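Local coordinates for protein lipid transferase CIDEC (Mus musculus, PDB 4IKG) that transfers triacylglycerol between lipid droplets and promotes their fusion into unilocular droplets in white adipose tissue, its CIDE-N domain serving homodimerization, at residues A[5-10]-A[20-25]; A[28-33]-A[41-46]; A[47-52]-A[67-72]. One frame throughout, in Å; residues are numbered along the deposited sequence.

Contact 1 (A[5-10]-A[20-25])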
loop_
_atom_site.group_PDB
_atom_site.type_symbol
_atom_site.label_atom_id
_atom_site.label_comp_id
_atom_site.label_asym_id
_atom_site.label_seq_id
_atom_site.Cartn_x
_atom_site.Cartn_y
_atom_site.Cartn_z
ATOM N N ALA A 5 1.719 -15.252 4.523
ATOM C CA ALA A 5 2.078 -13.854 4.285
ATOM C C ALA A 5 2.327 -13.539 2.808
ATOM O O ALA A 5 2.337 -14.437 1.963
ATOM C CB ALA A 5 3.284 -13.467 5.125
ATOM N N ARG A 6 2.522 -12.258 2.509
ATOM C CA ARG A 6 2.720 -11.802 1.137
ATOM C C ARG A 6 3.629 -10.577 1.101
ATOM O O ARG A 6 3.406 -9.613 1.836
ATOM C CB ARG A 6 1.371 -11.468 0.496
ATOM C CG ARG A 6 1.450 -10.990 -0.945
ATOM C CD ARG A 6 0.694 -9.683 -1.125
ATOM N NE ARG A 6 0.189 -9.524 -2.485
ATOM C CZ ARG A 6 0.903 -9.048 -3.499
ATOM N NH1 ARG A 6 0.356 -8.939 -4.702
ATOM N NH2 ARG A 6 2.164 -8.684 -3.315
ATOM N N PRO A 7 4.662 -10.611 0.243
ATOM C CA PRO A 7 5.597 -9.488 0.108
ATOM C C PRO A 7 4.950 -8.292 -0.585
ATOM O O PRO A 7 4.244 -8.461 -1.582
ATOM C CB PRO A 7 6.709 -10.068 -0.768
ATOM C CG PRO A 7 6.041 -11.137 -1.561
ATOM C CD PRO A 7 5.014 -11.735 -0.642
ATOM N N CYS A 8 5.189 -7.097 -0.055
ATOM C CA CYS A 8 4.599 -5.884 -0.608
ATOM C C CYS A 8 5.624 -4.758 -0.682
ATOM O O CYS A 8 6.318 -4.477 0.294
ATOM C CB CYS A 8 3.402 -5.438 0.237
ATOM S SG CYS A 8 2.085 -6.667 0.407
ATOM N N ARG A 9 5.722 -4.115 -1.840
ATOM C CA ARG A 9 6.609 -2.966 -1.989
ATOM C C ARG A 9 5.790 -1.683 -1.903
ATOM O O ARG A 9 5.087 -1.320 -2.849
ATOM C CB ARG A 9 7.373 -3.035 -3.312
ATOM C CG ARG A 9 8.114 -4.350 -3.519
ATOM C CD ARG A 9 8.924 -4.346 -4.808
ATOM N NE ARG A 9 9.503 -5.658 -5.088
ATOM C CZ ARG A 9 10.316 -5.916 -6.108
ATOM N NH1 ARG A 9 10.654 -4.950 -6.951
ATOM N NH2 ARG A 9 10.792 -7.142 -6.285
ATOM N N VAL A 10 5.876 -1.003 -0.763
ATOM C CA VAL A 10 5.041 0.169 -0.511
ATOM C C VAL A 10 5.832 1.475 -0.603
ATOM O O VAL A 10 6.859 1.639 0.058
ATOM C CB VAL A 10 4.351 0.074 0.864
ATOM C CG1 VAL A 10 3.422 1.257 1.080
ATOM C CG2 VAL A 10 3.586 -1.235 0.975
ATOM N N GLY A 20 9.793 -2.657 2.011
ATOM C CA GLY A 20 9.251 -3.996 1.881
ATOM C C GLY A 20 8.521 -4.424 3.140
ATOM O O GLY A 20 9.077 -4.378 4.240
ATOM N N ILE A 21 7.268 -4.833 2.978
ATOM C CA ILE A 21 6.432 -5.216 4.104
ATOM C C ILE A 21 5.727 -6.537 3.837
ATOM O O ILE A 21 5.058 -6.701 2.818
ATOM C CB ILE A 21 5.361 -4.147 4.391
ATOM C CG1 ILE A 21 6.012 -2.784 4.647
ATOM C CG2 ILE A 21 4.501 -4.562 5.576
ATOM C CD1 ILE A 21 5.028 -1.643 4.755
ATOM N N MET A 22 5.882 -7.483 4.756
ATOM C CA MET A 22 5.125 -8.722 4.678
ATOM C C MET A 22 3.702 -8.468 5.163
ATOM O O MET A 22 3.497 -7.952 6.263
ATOM C CB MET A 22 5.793 -9.817 5.508
ATOM C CG MET A 22 7.173 -10.205 5.004
ATOM S SD MET A 22 7.160 -10.663 3.257
ATOM C CE MET A 22 6.075 -12.092 3.287
ATOM N N ALA A 23 2.721 -8.819 4.335
ATOM C CA ALA A 23 1.317 -8.602 4.678
ATOM C C ALA A 23 0.470 -9.864 4.535
ATOM O O ALA A 23 0.487 -10.517 3.492
ATOM C CB ALA A 23 0.738 -7.484 3.827
ATOM N N HIS A 24 -0.268 -10.222 5.580
ATOM C CA HIS A 24 -1.147 -11.388 5.511
ATOM C C HIS A 24 -2.378 -11.105 4.661
ATOM O O HIS A 24 -2.885 -11.990 3.973
ATOM C CB HIS A 24 -1.582 -11.831 6.906
ATOM C CG HIS A 24 -0.745 -12.927 7.483
ATOM N ND1 HIS A 24 0.300 -12.687 8.348
ATOM C CD2 HIS A 24 -0.803 -14.271 7.328
ATOM C CE1 HIS A 24 0.851 -13.835 8.700
ATOM N NE2 HIS A 24 0.198 -14.812 8.093
ATOM N N SER A 25 -2.872 -9.876 4.734
ATOM C CA SER A 25 -3.948 -9.439 3.838
ATOM C C SER A 25 -3.971 -7.912 3.732
ATOM O O SER A 25 -3.163 -7.230 4.366
ATOM C CB SER A 25 -5.324 -9.996 4.238
ATOM O OG SER A 25 -5.625 -9.782 5.599
#
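Cys8 and Ile21 face each other as an antiparallel hydrogen-bonded pair in the beta hairpin of strands 7-11 and 18-22, the N-terminal hairpin of the ubiquitin-like CIDE-N domain. Ile21 N gives a well-aligned bond of 2.9 Å to Cys8 O, in the plane of that carbonyl, whereas the return bond from Cys8 N to Ile21 O is bent and weak. Farther along, Arg6 O accepts from Ala23 N at 2.7 Å, with the donor tilted 23° from the carbonyl plane.

Met22 lies on the same face of the sheet as Pro7, and its chain can be followed back over the partner strand. From CB, CG stands beside the backbone N (chi1 -64°), and two further turns in the same sense curl the chain inward. SD then lies 3.7 Å from Pro7 CA, and CE ends 3.6 Å from Ala5 CB, with the Arg6 carbonyl carbon equally near.

The other face, with Cys8 and Ile21, turns to the core, as do Val10 and Ala23; there helix 26-36 packs on Ile21 and Val10, and Phe61 meets Cys8 and Ala23. Cys8 SG rests against Ala23 CB at 3.8 Å. Arg6 runs away from the hairpin partner: NE bonds to Phe61 O and NH1 weakly to Ala65 O, and the side chain makes a cation-pi contact with the Phe61 ring. NH2 turns back to Pro7 O at 2.7 Å, the acceptor lying in the guanidinium plane.

Contact 2 (A[28-33]-A[41-46])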
loop_
_atom_site.group_PDB
_atom_site.type_symbol
_atom_site.label_atom_id
_atom_site.label_comp_id
_atom_site.label_asym_id
_atom_site.label_seq_id
_atom_site.Cartn_x
_atom_site.Cartn_y
_atom_site.Cartn_z
ATOM N N ASP A 28 -4.509 -5.995 7.059
ATOM C CA ASP A 28 -3.329 -6.119 7.892
ATOM C C ASP A 28 -2.218 -5.201 7.409
ATOM O O ASP A 28 -1.539 -4.552 8.207
ATOM C CB ASP A 28 -2.856 -7.564 7.841
ATOM C CG ASP A 28 -4.015 -8.547 7.713
ATOM O OD1 ASP A 28 -5.002 -8.204 7.029
ATOM O OD2 ASP A 28 -3.967 -9.651 8.299
ATOM N N LEU A 29 -2.027 -5.168 6.094
ATOM C CA LEU A 29 -1.055 -4.272 5.489
ATOM C C LEU A 29 -1.388 -2.845 5.877
ATOM O O LEU A 29 -0.532 -2.107 6.362
ATOM C CB LEU A 29 -1.070 -4.405 3.968
ATOM C CG LEU A 29 -0.102 -3.472 3.240
ATOM C CD1 LEU A 29 1.321 -3.727 3.712
ATOM C CD2 LEU A 29 -0.210 -3.643 1.733
ATOM N N LEU A 30 -2.643 -2.464 5.666
ATOM C CA LEU A 30 -3.086 -1.121 6.016
ATOM C C LEU A 30 -2.905 -0.815 7.507
ATOM O O LEU A 30 -2.700 0.337 7.890
ATOM C CB LEU A 30 -4.529 -0.878 5.556
ATOM C CG LEU A 30 -4.656 -0.108 4.236
ATOM C CD1 LEU A 30 -3.840 1.169 4.308
ATOM C CD2 LEU A 30 -4.229 -0.949 3.040
ATOM N N ASN A 31 -2.966 -1.852 8.337
ATOM C CA ASN A 31 -2.651 -1.714 9.756
ATOM C C ASN A 31 -1.161 -1.428 9.980
ATOM O O ASN A 31 -0.799 -0.554 10.768
ATOM C CB ASN A 31 -3.086 -2.960 10.545
ATOM C CG ASN A 31 -4.599 -3.071 10.687
ATOM O OD1 ASN A 31 -5.319 -2.074 10.628
ATOM N ND2 ASN A 31 -5.084 -4.293 10.884
ATOM N N LYS A 32 -0.312 -2.147 9.249
ATOM C CA LYS A 32 1.139 -2.111 9.450
ATOM C C LYS A 32 1.826 -0.855 8.911
ATOM O O LYS A 32 2.676 -0.261 9.582
ATOM C CB LYS A 32 1.788 -3.351 8.823
ATOM C CG LYS A 32 2.540 -4.215 9.816
ATOM C CD LYS A 32 1.979 -5.622 9.857
ATOM C CE LYS A 32 2.949 -6.612 9.246
ATOM N NZ LYS A 32 2.417 -7.997 9.314
ATOM N N VAL A 33 1.452 -0.467 7.694
ATOM C CA VAL A 33 2.124 0.606 6.956
ATOM C C VAL A 33 2.197 1.952 7.699
ATOM O O VAL A 33 3.148 2.710 7.517
ATOM C CB VAL A 33 1.531 0.772 5.520
ATOM C CG1 VAL A 33 0.016 0.970 5.572
ATOM C CG2 VAL A 33 2.222 1.905 4.763
ATOM N N ASP A 41 -1.068 9.779 10.309
ATOM C CA ASP A 41 -2.386 9.183 10.488
ATOM C C ASP A 41 -2.552 7.971 9.578
ATOM O O ASP A 41 -1.932 7.892 8.518
ATOM C CB ASP A 41 -3.496 10.214 10.261
ATOM C CG ASP A 41 -3.231 11.107 9.065
ATOM O OD1 ASP A 41 -2.056 11.232 8.662
ATOM O OD2 ASP A 41 -4.199 11.694 8.537
ATOM N N LYS A 42 -3.381 7.025 10.008
ATOM C CA LYS A 42 -3.540 5.762 9.294
ATOM C C LYS A 42 -4.098 5.959 7.887
ATOM O O LYS A 42 -5.092 6.663 7.700
ATOM C CB LYS A 42 -4.423 4.799 10.093
ATOM C CG LYS A 42 -4.636 3.453 9.422
ATOM C CD LYS A 42 -4.779 2.332 10.440
ATOM C CE LYS A 42 -5.986 2.540 11.340
ATOM N NZ LYS A 42 -6.120 1.445 12.340
ATOM N N PRO A 43 -3.443 5.344 6.889
ATOM C CA PRO A 43 -3.885 5.428 5.493
ATOM C C PRO A 43 -5.266 4.803 5.323
ATOM O O PRO A 43 -5.620 3.895 6.076
ATOM C CB PRO A 43 -2.839 4.599 4.740
ATOM C CG PRO A 43 -1.661 4.529 5.649
ATOM C CD PRO A 43 -2.216 4.544 7.034
ATOM N N PHE A 44 -6.031 5.279 4.345
ATOM C CA PHE A 44 -7.402 4.817 4.155
ATOM C C PHE A 44 -7.559 3.945 2.913
ATOM O O PHE A 44 -8.486 3.135 2.827
ATOM C CB PHE A 44 -8.361 6.011 4.085
ATOM C CG PHE A 44 -9.814 5.625 4.020
ATOM C CD1 PHE A 44 -10.570 5.903 2.892
ATOM C CD2 PHE A 44 -10.421 4.981 5.085
ATOM C CE1 PHE A 44 -11.908 5.548 2.831
ATOM C CE2 PHE A 44 -11.758 4.624 5.027
ATOM C CZ PHE A 44 -12.501 4.908 3.900
ATOM N N SER A 45 -6.654 4.105 1.952
ATOM C CA SER A 45 -6.761 3.370 0.697
ATOM C C SER A 45 -5.407 2.886 0.191
ATOM O O SER A 45 -4.403 3.595 0.295
ATOM C CB SER A 45 -7.436 4.239 -0.369
ATOM O OG SER A 45 -7.620 3.522 -1.576
ATOM N N LEU A 46 -5.383 1.671 -0.348
ATOM C CA LEU A 46 -4.182 1.152 -0.986
ATOM C C LEU A 46 -4.330 1.288 -2.493
ATOM O O LEU A 46 -5.360 0.916 -3.060
ATOM C CB LEU A 46 -3.950 -0.311 -0.616
ATOM C CG LEU A 46 -2.661 -0.899 -1.192
ATOM C CD1 LEU A 46 -1.454 -0.128 -0.678
ATOM C CD2 LEU A 46 -2.533 -2.377 -0.868
#
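Leu30 O is buried against the aliphatic part of Lys42 without any polar partner in the model; Lys42 CD is 3.8 Å from Leu30 O. No hydrogen bond joins segment 28-33 to segment 41-46, and the contact is carried by apolar branches. Leu30 divides its two methyls between two residues: CD1 meets Pro43 CB at 3.6 Å, and CD2 lies against Leu46 CB at 3.7 Å. The Leu30 and Pro43 side chains pass in opposite directions, so they overlap along their flanks. The next atom of the proline ring, Pro43 CG, touches Val33 CG1 at 3.9 Å. Leu46 extends with CG anti to its backbone N (chi1 -177°), which carries its CD2 to within 3.7 Å of Leu29 CD2, the two side chains crossing at about a right angle. At the outer margin Lys42 and Asn31 run side by side in the same direction.

This is helix-on-sheet packing of the ubiquitin-like fold. Helix 26-36 packs on the sheet, with Val33 and Pro43 both against Val72 of strand 69-73. Phe44 and Ser45 form a classic beta bulge opposite Leu73, and Phe61 of helix 58-63 touches both Leu29 and Leu46.

Contact 3 (A[47-52]-A[67-72]); sequences VLEEDG and DTMFMV
Val47 and Met71 form an antiparallel hydrogen-bonded pair between strands 45-48 and 69-73. Val47 N bonds to Met71 O at 2.9 Å, with the donor tilted 28° from the carbonyl plane; the reciprocal bond from Met71 N to Val47 O is weak. The two side chains lie alongside each other and point the same way, Val47 CG1 being 3.7 Å from Met71 CB.

As the strand gives way to a turn, Glu49 N makes a straighter bond of 3.1 Å to Met69 O. Met69 O is gripped twice, because a water donates to it at 2.9 Å and weakly accepts from Glu50 N. The Glu49 and Met69 side chains cross obliquely, with Glu49 CG 3.5 Å from Met69 CG. Glu49 then bends at chi2 (87°), and its carboxylate forms a salt bridge with Arg15 through OE1.

Leu48 CD2 touches Thr68 CG2 at 3.7 Å, and that methyl lies over one face of the Phe70 ring, offset toward its rim. With OG1 beside the backbone N (chi1 -62°) and hydrogen-bonded to Ala65 O, Thr68 has its methyl anti to that N. The turn after the strand is closed by a bond from Gly52 N to Leu48 O.

Strand 69-73, the last in the chain, is central in the mixed sheet, antiparallel to strand 45-48 and parallel to its other neighbour, strand 7-11, as in the ubiquitin-like (beta-grasp) fold; strand 54-55 flanks strand 45-48 beyond Val47 and Leu48.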
loop_
_atom_site.group_PDB
_atom_site.type_symbol
_atom_site.label_atom_id
_atom_site.label_comp_id
_atom_site.label_asym_id
_atom_site.label_seq_id
_atom_site.Cartn_x
_atom_site.Cartn_y
_atom_site.Cartn_z
ATOM N N VAL A 47 -3.304 1.823 -3.145
ATOM C CA VAL A 47 -3.400 2.101 -4.570
ATOM C C VAL A 47 -2.176 1.579 -5.321
ATOM O O VAL A 47 -1.144 1.307 -4.714
ATOM C CB VAL A 47 -3.607 3.616 -4.813
ATOM C CG1 VAL A 47 -2.340 4.276 -5.356
ATOM C CG2 VAL A 47 -4.788 3.849 -5.737
ATOM N N LEU A 48 -2.297 1.409 -6.634
ATOM C CA LEU A 48 -1.143 1.033 -7.446
ATOM C C LEU A 48 -0.301 2.267 -7.786
ATOM O O LEU A 48 -0.838 3.295 -8.204
ATOM C CB LEU A 48 -1.580 0.305 -8.720
ATOM C CG LEU A 48 -2.175 -1.096 -8.552
ATOM C CD1 LEU A 48 -2.329 -1.782 -9.902
ATOM C CD2 LEU A 48 -1.323 -1.939 -7.617
ATOM N N GLU A 49 1.013 2.164 -7.593
ATOM C CA GLU A 49 1.935 3.270 -7.867
ATOM C C GLU A 49 2.023 3.558 -9.360
ATOM O O GLU A 49 2.388 4.658 -9.774
ATOM C CB GLU A 49 3.332 2.961 -7.304
ATOM C CG GLU A 49 4.470 2.932 -8.336
ATOM C CD GLU A 49 5.080 4.305 -8.594
ATOM O OE1 GLU A 49 5.205 5.096 -7.636
ATOM O OE2 GLU A 49 5.425 4.597 -9.759
ATOM N N GLU A 50 1.679 2.562 -10.167
ATOM C CA GLU A 50 1.819 2.677 -11.610
ATOM C C GLU A 50 0.805 3.638 -12.223
ATOM O O GLU A 50 1.162 4.464 -13.068
ATOM C CB GLU A 50 1.713 1.306 -12.277
ATOM C CG GLU A 50 1.861 1.353 -13.787
ATOM C CD GLU A 50 1.761 -0.021 -14.416
ATOM O OE1 GLU A 50 1.560 -0.101 -15.645
ATOM O OE2 GLU A 50 1.887 -1.022 -13.680
ATOM N N ASP A 51 -0.452 3.538 -11.797
ATOM C CA ASP A 51 -1.515 4.346 -12.390
ATOM C C ASP A 51 -2.623 4.748 -11.416
ATOM O O ASP A 51 -3.645 5.298 -11.831
ATOM C CB ASP A 51 -2.117 3.616 -13.594
ATOM C CG ASP A 51 -2.359 2.144 -13.318
ATOM O OD1 ASP A 51 -2.707 1.802 -12.168
ATOM O OD2 ASP A 51 -2.194 1.330 -14.251
ATOM N N GLY A 52 -2.424 4.476 -10.130
ATOM C CA GLY A 52 -3.417 4.823 -9.127
ATOM C C GLY A 52 -4.634 3.917 -9.137
ATOM O O GLY A 52 -5.731 4.342 -8.773
ATOM N N ASP A 67 6.236 -8.344 -7.203
ATOM C CA ASP A 67 7.088 -7.174 -7.349
ATOM C C ASP A 67 6.262 -5.908 -7.566
ATOM O O ASP A 67 6.792 -4.874 -7.969
ATOM C CB ASP A 67 8.087 -7.375 -8.492
ATOM C CG ASP A 67 7.414 -7.523 -9.846
ATOM O OD1 ASP A 67 6.212 -7.860 -9.891
ATOM O OD2 ASP A 67 8.097 -7.305 -10.869
ATOM N N THR A 68 4.964 -5.999 -7.292
ATOM C CA THR A 68 4.061 -4.860 -7.453
ATOM C C THR A 68 4.392 -3.736 -6.476
ATOM O O THR A 68 4.451 -3.953 -5.263
ATOM C CB THR A 68 2.587 -5.270 -7.253
ATOM O OG1 THR A 68 2.213 -6.231 -8.248
ATOM C CG2 THR A 68 1.677 -4.056 -7.359
ATOM N N MET A 69 4.609 -2.535 -7.008
ATOM C CA MET A 69 4.871 -1.373 -6.167
ATOM C C MET A 69 3.564 -0.698 -5.773
ATOM O O MET A 69 2.815 -0.223 -6.630
ATOM C CB MET A 69 5.782 -0.377 -6.888
ATOM C CG MET A 69 6.161 0.837 -6.053
ATOM S SD MET A 69 7.147 0.422 -4.600
ATOM C CE MET A 69 8.611 -0.259 -5.379
ATOM N N PHE A 70 3.287 -0.661 -4.474
ATOM C CA PHE A 70 2.067 -0.036 -3.983
ATOM C C PHE A 70 2.273 1.428 -3.624
ATOM O O PHE A 70 3.383 1.958 -3.709
ATOM C CB PHE A 70 1.519 -0.789 -2.771
ATOM C CG PHE A 70 1.067 -2.183 -3.080
ATOM C CD1 PHE A 70 -0.201 -2.420 -3.584
ATOM C CD2 PHE A 70 1.909 -3.261 -2.866
ATOM C CE1 PHE A 70 -0.619 -3.706 -3.869
ATOM C CE2 PHE A 70 1.494 -4.549 -3.150
ATOM C CZ PHE A 70 0.230 -4.770 -3.653
ATOM N N MET A 71 1.184 2.072 -3.224
ATOM C CA MET A 71 1.200 3.467 -2.822
ATOM C C MET A 71 0.021 3.723 -1.894
ATOM O O MET A 71 -1.139 3.573 -2.289
ATOM C CB MET A 71 1.132 4.380 -4.045
ATOM C CG MET A 71 1.223 5.858 -3.714
ATOM S SD MET A 71 2.073 6.787 -5.004
ATOM C CE MET A 71 1.170 8.334 -4.944
ATOM N N VAL A 72 0.282 4.072 -0.646
ATOM C CA VAL A 72 -0.815 4.248 0.282
ATOM C C VAL A 72 -1.368 5.614 0.144
ATOM O O VAL A 72 -0.635 6.579 -0.001
ATOM C CB VAL A 72 -0.420 4.139 1.744
ATOM C CG1 VAL A 72 -0.256 2.713 2.159
ATOM C CG2 VAL A 72 0.814 4.963 2.028
HETATM O O HOH W 1 2.354 -0.296 -9.469
#

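In the fold
The three contacts follow one another along the chain and share one mixed sheet, with strand order 18-22, 7-11, 69-73, 45-48, 54-55. Contacts 1 and 3 have centres about 13 Å apart and meet where strands 7-11 and 69-73 adjoin, through a probable hydrogen bond from Phe70 N to Arg9 O. Contact 2, its centre about 12 Å from that of contact 1, places helix 26-36 on the sheet: Val10 CG1 is 3.9 Å from Val33 CG2. Contacts 2 and 3, centres about 14 Å apart on opposite sides of the chain's centre, share strand 45-48, and Leu46 CD2 lies 3.6 Å from Phe70 CD1. All three lie within the CIDE-N domain, and each buries part of its core.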